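PDB 4R12: putative uncharacterized protein from Dictyostelium purpureum, which is nicastrin, probably an essential subunit of the gamma-secretase complex, which cleaves integral membrane proteins such as Notch receptors within the membrane. Local coordinates for residues A[417-422]-A[462-467]; A[459-462]-A[467-470]; A[554-557]-A[562-565]. All blocks are in the same frame, centred on the assembly; numbering follows the deposited sequence.

Interaction 1 of 3, residues A[417-422]-A[462-467]; sequences DDNENV and FTSSIT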
loop_
_atom_site.group_PDB
_atom_site.type_symbol
_atom_site.label_atom_id
_atom_site.label_comp_id
_atom_site.label_asym_id
_atom_site.label_seq_id
_atom_site.Cartn_x
_atom_site.Cartn_y
_atom_site.Cartn_z
ATOM N N ASP A 417 -7.675 7.069 -6.730
ATOM C CA ASP A 417 -6.648 6.301 -7.417
ATOM C C ASP A 417 -7.168 4.874 -7.569
ATOM O O ASP A 417 -6.745 3.955 -6.857
ATOM C CB ASP A 417 -5.324 6.343 -6.644
ATOM C CG ASP A 417 -4.187 5.659 -7.386
ATOM O OD1 ASP A 417 -4.366 5.275 -8.567
ATOM O OD2 ASP A 417 -3.095 5.506 -6.776
ATOM N N ASP A 418 -8.095 4.706 -8.505
ATOM C CA ASP A 418 -8.848 3.461 -8.632
ATOM C C ASP A 418 -8.733 2.888 -10.056
ATOM O O ASP A 418 -7.860 3.312 -10.827
ATOM C CB ASP A 418 -10.321 3.696 -8.242
ATOM C CG ASP A 418 -11.006 4.753 -9.108
ATOM O OD1 ASP A 418 -10.488 5.099 -10.197
ATOM O OD2 ASP A 418 -12.076 5.245 -8.691
ATOM N N ASN A 419 -9.619 1.957 -10.421
ATOM C CA ASN A 419 -9.454 1.266 -11.703
ATOM C C ASN A 419 -9.573 2.210 -12.886
ATOM O O ASN A 419 -9.003 1.939 -13.948
ATOM C CB ASN A 419 -10.437 0.065 -11.861
ATOM C CG ASN A 419 -11.922 0.457 -11.865
ATOM O OD1 ASN A 419 -12.295 1.625 -11.931
ATOM N ND2 ASN A 419 -12.781 -0.554 -11.805
ATOM N N GLU A 420 -10.277 3.325 -12.695
ATOM C CA GLU A 420 -10.415 4.319 -13.758
ATOM C C GLU A 420 -9.226 5.277 -13.833
ATOM O O GLU A 420 -9.144 6.111 -14.737
ATOM C CB GLU A 420 -11.715 5.098 -13.574
ATOM C CG GLU A 420 -12.926 4.224 -13.851
ATOM C CD GLU A 420 -14.228 4.982 -13.804
ATOM O OE1 GLU A 420 -14.223 6.161 -13.394
ATOM O OE2 GLU A 420 -15.259 4.389 -14.184
ATOM N N ASN A 421 -8.296 5.138 -12.899
ATOM C CA ASN A 421 -7.118 5.989 -12.878
ATOM C C ASN A 421 -5.919 5.324 -13.554
ATOM O O ASN A 421 -4.856 5.918 -13.638
ATOM C CB ASN A 421 -6.758 6.366 -11.429
ATOM C CG ASN A 421 -5.716 7.490 -11.342
ATOM O OD1 ASN A 421 -5.822 8.500 -12.031
ATOM N ND2 ASN A 421 -4.713 7.312 -10.484
ATOM N N VAL A 422 -6.073 4.084 -14.016
ATOM C CA VAL A 422 -4.946 3.385 -14.637
ATOM C C VAL A 422 -5.342 2.836 -16.001
ATOM O O VAL A 422 -6.526 2.765 -16.317
ATOM C CB VAL A 422 -4.422 2.228 -13.763
ATOM C CG1 VAL A 422 -3.601 2.770 -12.577
ATOM C CG2 VAL A 422 -5.590 1.356 -13.271
ATOM N N PHE A 462 -7.603 -6.660 -7.558
ATOM C CA PHE A 462 -6.820 -5.722 -6.760
ATOM C C PHE A 462 -7.119 -4.251 -7.060
ATOM O O PHE A 462 -6.666 -3.374 -6.322
ATOM C CB PHE A 462 -5.317 -5.982 -6.932
ATOM C CG PHE A 462 -4.795 -7.182 -6.156
ATOM C CD1 PHE A 462 -5.660 -8.074 -5.555
ATOM C CD2 PHE A 462 -3.420 -7.392 -6.021
ATOM C CE1 PHE A 462 -5.180 -9.165 -4.822
ATOM C CE2 PHE A 462 -2.924 -8.486 -5.302
ATOM C CZ PHE A 462 -3.823 -9.371 -4.692
ATOM N N THR A 463 -7.902 -3.952 -8.097
ATOM C CA THR A 463 -8.192 -2.541 -8.394
ATOM C C THR A 463 -9.669 -2.165 -8.277
ATOM O O THR A 463 -10.011 -0.983 -8.384
ATOM C CB THR A 463 -7.700 -2.136 -9.817
ATOM O OG1 THR A 463 -8.413 -2.869 -10.821
ATOM C CG2 THR A 463 -6.232 -2.399 -9.967
ATOM N N SER A 464 -10.538 -3.160 -8.062
ATOM C CA SER A 464 -11.987 -2.914 -7.957
ATOM C C SER A 464 -12.690 -3.643 -6.819
ATOM O O SER A 464 -13.429 -3.037 -6.041
ATOM C CB SER A 464 -12.699 -3.309 -9.268
ATOM O OG SER A 464 -12.549 -2.307 -10.253
ATOM N N SER A 465 -12.520 -4.963 -6.757
ATOM C CA SER A 465 -13.309 -5.790 -5.836
ATOM C C SER A 465 -12.542 -7.064 -5.506
ATOM O O SER A 465 -12.347 -7.915 -6.364
ATOM C CB SER A 465 -14.680 -6.127 -6.440
ATOM O OG SER A 465 -15.476 -6.845 -5.510
ATOM N N ILE A 466 -12.096 -7.178 -4.262
ATOM C CA ILE A 466 -11.084 -8.164 -3.910
ATOM C C ILE A 466 -11.725 -9.520 -3.525
ATOM O O ILE A 466 -11.567 -10.035 -2.423
ATOM C CB ILE A 466 -10.158 -7.596 -2.796
ATOM C CG1 ILE A 466 -8.944 -8.503 -2.572
ATOM C CG2 ILE A 466 -10.943 -7.267 -1.509
ATOM C CD1 ILE A 466 -7.769 -7.806 -1.922
ATOM N N THR A 467 -12.417 -10.110 -4.489
ATOM C CA THR A 467 -13.146 -11.352 -4.257
ATOM C C THR A 467 -12.467 -12.590 -4.875
ATOM O O THR A 467 -12.998 -13.701 -4.797
ATOM C CB THR A 467 -14.573 -11.215 -4.805
ATOM O OG1 THR A 467 -14.508 -10.847 -6.192
ATOM C CG2 THR A 467 -15.338 -10.120 -4.021
HETATM O O HOH W 1 -11.863 0.899 -8.718
#
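Thr463 and Ser464, at the C-terminal end of helix 452-463, meet Asn419 in the loop between strand 397-401 and helix 427-441 of the nicastrin large lobe, whose family belongs to the zinc-exopeptidase clan. This helix-end-to-loop contact is small, 153 Å² summed over both sides, and the backbones come closest where the CA atoms of Asn419 and Thr463 are 5.2 Å apart. Thr463 takes part with both its carbonyl and its side chain. Its O lies 3.6 Å from Asn419 N, with no direct hydrogen bond. A water links the two instead, accepting from Asn419 N at 3.0 Å and donating to Thr463 O at 2.7 Å, which gives a carbonyl at the helix end a partner. With chi1 of 64°, Thr463 OG1 lies between the backbone N and the carbonyl carbon and is hydrogen-bonded to Tyr459 O one turn back. Toward the loop the hydroxyl makes a packing contact, OG1 to Asn419 CB at 3.7 Å.

Ser464 is the first residue to leave helical backbone angles, and its OG faces the amide of Asn419. ND2 and OG are 2.4 Å apart with an N-H...O angle of 118°. That is too short and too bent for confidence, so the details of this hydrogen bond are doubtful. Beyond it the chain turns away through Ser465 and makes an inverse gamma turn centred on Ile466.

Outside the two segments, Asp418 OD2 forms a salt bridge with Lys101 of the small lobe. Within the loop, Asp418 O accepts from Asn421 N, and Asn421 ND2 reaches Asp417 OD1 at 2.8 Å, coming from above the carboxylate, 56° out of its plane.

Interaction 2 of 3, residues A[459-462]-A[467-470]; sequences YPCF and TCFN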
loop_
_atom_site.group_PDB
_atom_site.type_symbol
_atom_site.label_atom_id
_atom_site.label_comp_id
_atom_site.label_asym_id
_atom_site.label_seq_id
_atom_site.Cartn_x
_atom_site.Cartn_y
_atom_site.Cartn_z
ATOM N N TYR A 459 -6.462 -8.524 -11.964
ATOM C CA TYR A 459 -6.496 -7.075 -12.162
ATOM C C TYR A 459 -7.742 -6.421 -11.521
ATOM O O TYR A 459 -7.597 -5.538 -10.660
ATOM C CB TYR A 459 -6.397 -6.750 -13.654
ATOM C CG TYR A 459 -6.467 -5.284 -13.965
ATOM C CD1 TYR A 459 -5.462 -4.416 -13.549
ATOM C CD2 TYR A 459 -7.525 -4.763 -14.686
ATOM C CE1 TYR A 459 -5.516 -3.045 -13.852
ATOM C CE2 TYR A 459 -7.589 -3.403 -14.990
ATOM C CZ TYR A 459 -6.579 -2.557 -14.571
ATOM O OH TYR A 459 -6.659 -1.210 -14.879
ATOM N N PRO A 460 -8.961 -6.872 -11.884
ATOM C CA PRO A 460 -10.111 -6.311 -11.160
ATOM C C PRO A 460 -10.125 -6.679 -9.680
ATOM O O PRO A 460 -10.651 -5.896 -8.879
ATOM C CB PRO A 460 -11.336 -6.928 -11.867
ATOM C CG PRO A 460 -10.832 -7.913 -12.819
ATOM C CD PRO A 460 -9.350 -7.942 -12.825
ATOM N N CYS A 461 -9.550 -7.829 -9.320
ATOM C CA CYS A 461 -9.485 -8.215 -7.910
ATOM C C CYS A 461 -8.717 -7.188 -7.051
ATOM O O CYS A 461 -9.129 -6.885 -5.931
ATOM C CB CYS A 461 -8.841 -9.594 -7.760
ATOM S SG CYS A 461 -8.854 -10.216 -6.067
ATOM N N PHE A 462 -7.603 -6.660 -7.558
ATOM C CA PHE A 462 -6.820 -5.722 -6.760
ATOM C C PHE A 462 -7.119 -4.251 -7.060
ATOM O O PHE A 462 -6.666 -3.374 -6.322
ATOM C CB PHE A 462 -5.317 -5.982 -6.932
ATOM C CG PHE A 462 -4.795 -7.182 -6.156
ATOM C CD1 PHE A 462 -5.660 -8.074 -5.555
ATOM C CD2 PHE A 462 -3.420 -7.392 -6.021
ATOM C CE1 PHE A 462 -5.180 -9.165 -4.822
ATOM C CE2 PHE A 462 -2.924 -8.486 -5.302
ATOM C CZ PHE A 462 -3.823 -9.371 -4.692
ATOM N N THR A 467 -12.417 -10.110 -4.489
ATOM C CA THR A 467 -13.146 -11.352 -4.257
ATOM C C THR A 467 -12.467 -12.590 -4.875
ATOM O O THR A 467 -12.998 -13.701 -4.797
ATOM C CB THR A 467 -14.573 -11.215 -4.805
ATOM O OG1 THR A 467 -14.508 -10.847 -6.192
ATOM C CG2 THR A 467 -15.338 -10.120 -4.021
ATOM N N CYS A 468 -11.298 -12.398 -5.482
ATOM C CA CYS A 468 -10.629 -13.478 -6.217
ATOM C C CYS A 468 -9.832 -14.407 -5.306
ATOM O O CYS A 468 -9.405 -14.015 -4.224
ATOM C CB CYS A 468 -9.694 -12.905 -7.280
ATOM S SG CYS A 468 -8.199 -12.092 -6.612
ATOM N N PHE A 469 -9.660 -15.647 -5.759
ATOM C CA PHE A 469 -8.799 -16.643 -5.118
ATOM C C PHE A 469 -9.097 -16.881 -3.653
ATOM O O PHE A 469 -8.208 -17.222 -2.874
ATOM C CB PHE A 469 -7.330 -16.251 -5.274
ATOM C CG PHE A 469 -6.885 -16.226 -6.697
ATOM C CD1 PHE A 469 -7.012 -17.359 -7.488
ATOM C CD2 PHE A 469 -6.383 -15.070 -7.261
ATOM C CE1 PHE A 469 -6.622 -17.344 -8.815
ATOM C CE2 PHE A 469 -5.979 -15.044 -8.579
ATOM C CZ PHE A 469 -6.105 -16.189 -9.362
ATOM N N ASN A 470 -10.357 -16.737 -3.277
ATOM C CA ASN A 470 -10.703 -16.951 -1.885
ATOM C C ASN A 470 -10.550 -18.430 -1.511
ATOM O O ASN A 470 -10.455 -18.755 -0.333
ATOM C CB ASN A 470 -12.120 -16.461 -1.600
ATOM C CG ASN A 470 -12.427 -16.420 -0.120
ATOM O OD1 ASN A 470 -13.203 -17.226 0.380
ATOM N ND2 ASN A 470 -11.809 -15.476 0.594
#
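Backbone traces at Cys461 and Cys468 approach to 5.6 Å between their CA atoms, the closest pair of the two segments. Residues 459-462 lie near the C-terminal end of helix 452-463, kinked because the N of Pro460 has no hydrogen to give to the preceding turn; even the link from Phe462 N back to Tyr459 O is weak. The chain at 467-470 has no regular helix or strand. It passes Phe469 with left-handed helical backbone angles before a 3-10 turn starts at Asn470. No hydrogen bond joins the two segments.

What joins them is the disulfide, with SG of Cys461 bonded to SG of Cys468 at 2.1 Å. Cys461 sends its sulfur toward 467-470, SG anti to the backbone N (chi1 -175°), whereas the sulfur of Cys468 sits between backbone N and carbonyl carbon (chi1 71°). The bridge is twisted to chi3 -78°, near the relaxed right angle of a disulfide, and it brings Cys461 CB within 3.5 Å of Cys468 CB. Cys461 SG also packs against the backbone at Thr467 N, 3.9 Å away.

Both cysteines are buried. Cys468 rests on Ile457 and Leu458 of the same helix, and Phe469 continues this packing onto Ile457 and onto Leu508 of helix 500-512.

The covalent bond closes a ring of eight residues, fixing the turn after the helix against the helix itself, and only its chemical reduction would part the two sulfurs, consistent with an extracellular protein.

Interaction 3 of 3, residues A[554-557]-A[562-565]; sequences DFDT and WKIV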
loop_
_atom_site.group_PDB
_atom_site.type_symbol
_atom_site.label_atom_id
_atom_site.label_comp_id
_atom_site.label_asym_id
_atom_site.label_seq_id
_atom_site.Cartn_x
_atom_site.Cartn_y
_atom_site.Cartn_z
ATOM N N ASP A 554 11.494 -0.613 19.728
ATOM C CA ASP A 554 11.891 -1.859 20.370
ATOM C C ASP A 554 10.764 -2.311 21.302
ATOM O O ASP A 554 9.974 -1.486 21.776
ATOM C CB ASP A 554 13.200 -1.686 21.141
ATOM C CG ASP A 554 13.772 -3.011 21.629
ATOM O OD1 ASP A 554 13.425 -4.061 21.044
ATOM O OD2 ASP A 554 14.571 -3.002 22.593
ATOM N N PHE A 555 10.663 -3.614 21.548
ATOM C CA PHE A 555 9.635 -4.096 22.456
ATOM C C PHE A 555 10.221 -4.460 23.811
ATOM O O PHE A 555 11.064 -5.348 23.922
ATOM C CB PHE A 555 8.890 -5.295 21.876
ATOM C CG PHE A 555 7.693 -5.695 22.688
ATOM C CD1 PHE A 555 6.499 -4.997 22.574
ATOM C CD2 PHE A 555 7.765 -6.754 23.584
ATOM C CE1 PHE A 555 5.397 -5.350 23.330
ATOM C CE2 PHE A 555 6.667 -7.113 24.342
ATOM C CZ PHE A 555 5.483 -6.412 24.216
ATOM N N ASP A 556 9.763 -3.760 24.841
ATOM C CA ASP A 556 10.171 -4.041 26.212
ATOM C C ASP A 556 9.269 -5.112 26.820
ATOM O O ASP A 556 8.107 -4.847 27.118
ATOM C CB ASP A 556 10.124 -2.761 27.053
ATOM C CG ASP A 556 10.390 -3.015 28.528
ATOM O OD1 ASP A 556 11.204 -3.908 28.840
ATOM O OD2 ASP A 556 9.786 -2.321 29.373
ATOM N N THR A 557 9.798 -6.317 27.007
ATOM C CA THR A 557 9.001 -7.402 27.576
ATOM C C THR A 557 8.768 -7.215 29.079
ATOM O O THR A 557 7.924 -7.893 29.669
ATOM C CB THR A 557 9.659 -8.772 27.337
ATOM O OG1 THR A 557 10.433 -8.728 26.132
ATOM C CG2 THR A 557 8.594 -9.857 27.221
ATOM N N TRP A 562 5.693 -1.214 23.605
ATOM C CA TRP A 562 6.601 -0.706 22.585
ATOM C C TRP A 562 7.345 0.508 23.139
ATOM O O TRP A 562 6.751 1.315 23.854
ATOM C CB TRP A 562 5.850 -0.310 21.307
ATOM C CG TRP A 562 5.295 -1.449 20.499
ATOM C CD1 TRP A 562 3.981 -1.815 20.400
ATOM C CD2 TRP A 562 6.028 -2.353 19.658
ATOM N NE1 TRP A 562 3.853 -2.892 19.558
ATOM C CE2 TRP A 562 5.092 -3.244 19.090
ATOM C CE3 TRP A 562 7.379 -2.500 19.334
ATOM C CZ2 TRP A 562 5.465 -4.267 18.218
ATOM C CZ3 TRP A 562 7.754 -3.518 18.465
ATOM C CH2 TRP A 562 6.799 -4.393 17.918
ATOM N N LYS A 563 8.630 0.637 22.801
ATOM C CA LYS A 563 9.435 1.800 23.176
ATOM C C LYS A 563 10.088 2.458 21.956
ATOM O O LYS A 563 10.556 1.769 21.050
ATOM C CB LYS A 563 10.525 1.404 24.180
ATOM C CG LYS A 563 10.045 1.194 25.607
ATOM C CD LYS A 563 10.394 2.392 26.492
ATOM C CE LYS A 563 10.150 2.099 27.970
ATOM N NZ LYS A 563 11.113 1.106 28.541
ATOM N N ILE A 564 10.122 3.787 21.934
ATOM C CA ILE A 564 10.884 4.504 20.918
ATOM C C ILE A 564 12.345 4.629 21.364
ATOM O O ILE A 564 12.657 5.357 22.299
ATOM C CB ILE A 564 10.308 5.904 20.642
ATOM C CG1 ILE A 564 8.842 5.813 20.209
ATOM C CG2 ILE A 564 11.122 6.596 19.561
ATOM C CD1 ILE A 564 8.163 7.169 20.087
ATOM N N VAL A 565 13.235 3.911 20.693
ATOM C CA VAL A 565 14.646 3.926 21.050
ATOM C C VAL A 565 15.444 4.855 20.144
ATOM O O VAL A 565 16.571 5.223 20.465
ATOM C CB VAL A 565 15.246 2.511 20.991
ATOM C CG1 VAL A 565 14.560 1.614 22.018
ATOM C CG2 VAL A 565 15.091 1.923 19.594
#
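Phe555 presents its edge to one face of Trp562 in a T-shaped pair. Its CD1 stands 4.0 Å above the indole plane, over the centre of the ring system, and Trp562 CD2 lies in the plane of the phenyl ring at its edge. The ring planes meet at 78°, and the phenyl and indole six-membered centroids are 5.4 Å apart. Phe555 achieves this with CG anti to the backbone N (chi1 -172°), while Trp562 turns its indole back toward the other strand, CZ3 and CE3 lying close to Phe555 CB.

The backbone places these rings on one face of an antiparallel beta hairpin. Asp554 and Lys563 form a hydrogen-bonded pair: Asp554 N reaches Lys563 O at 2.9 Å, and Lys563 N reaches Asp554 O at 2.7 Å. Phe555 and Trp562 are the adjacent non-hydrogen-bonded pair. Asp554 O also receives a CA-H...O contact from Trp562 CA at 3.6 Å. The N-to-C directions of the short segments 554-556 and 562-564 make 129°, well short of the 180° of a flat antiparallel pair, so the hairpin is twisted.

On the other face, Lys563 runs alongside Asp556, and its NZ makes a long salt bridge to Asp556 OD2 at 3.8 Å. This is secondary for the carboxylate, whose oxygens accept from the backbone: OD1 from Ser558 N and OD2 from Lys559 N, inside the turn of the hairpin. Near the open end, Asp554 CB touches Val565 CG1 at 3.7 Å.

Strands 553-556 and 561-564 form a two-stranded sheet at the surface of the chain. Trp562 points into the body of the protein, packing on Phe489 and on Leu187 of helix 183-189, with weak hydrogen bonds from NE1 to Glu193 OE1 and Gly490 O; Ile564 also lies against that helix.

Overall arrangement
Interactions 1 and 2 are neighbours with centres 10 Å apart, and both use the end of helix 452-463, sharing Phe462 and Thr467. They touch directly: Ser465 N probably bonds to Pro460 O at 3.0 Å, and Val422 CG2 packs on Tyr459 OH at 3.2 Å. The water-bridged loop contact and the disulfide thus both lie at one helix end. Interaction 3 follows later in the chain on the opposite side of its centre, 37 Å from both others between centres and about 24 and 25 Å between nearest atoms. Sugars of glycans attached to the protein, not marking a binding pocket, lie near interactions 1 and 3: a bound NAG is about 6 Å from the side chain of Asp418, and another is about 7 Å from the side chain of Val565.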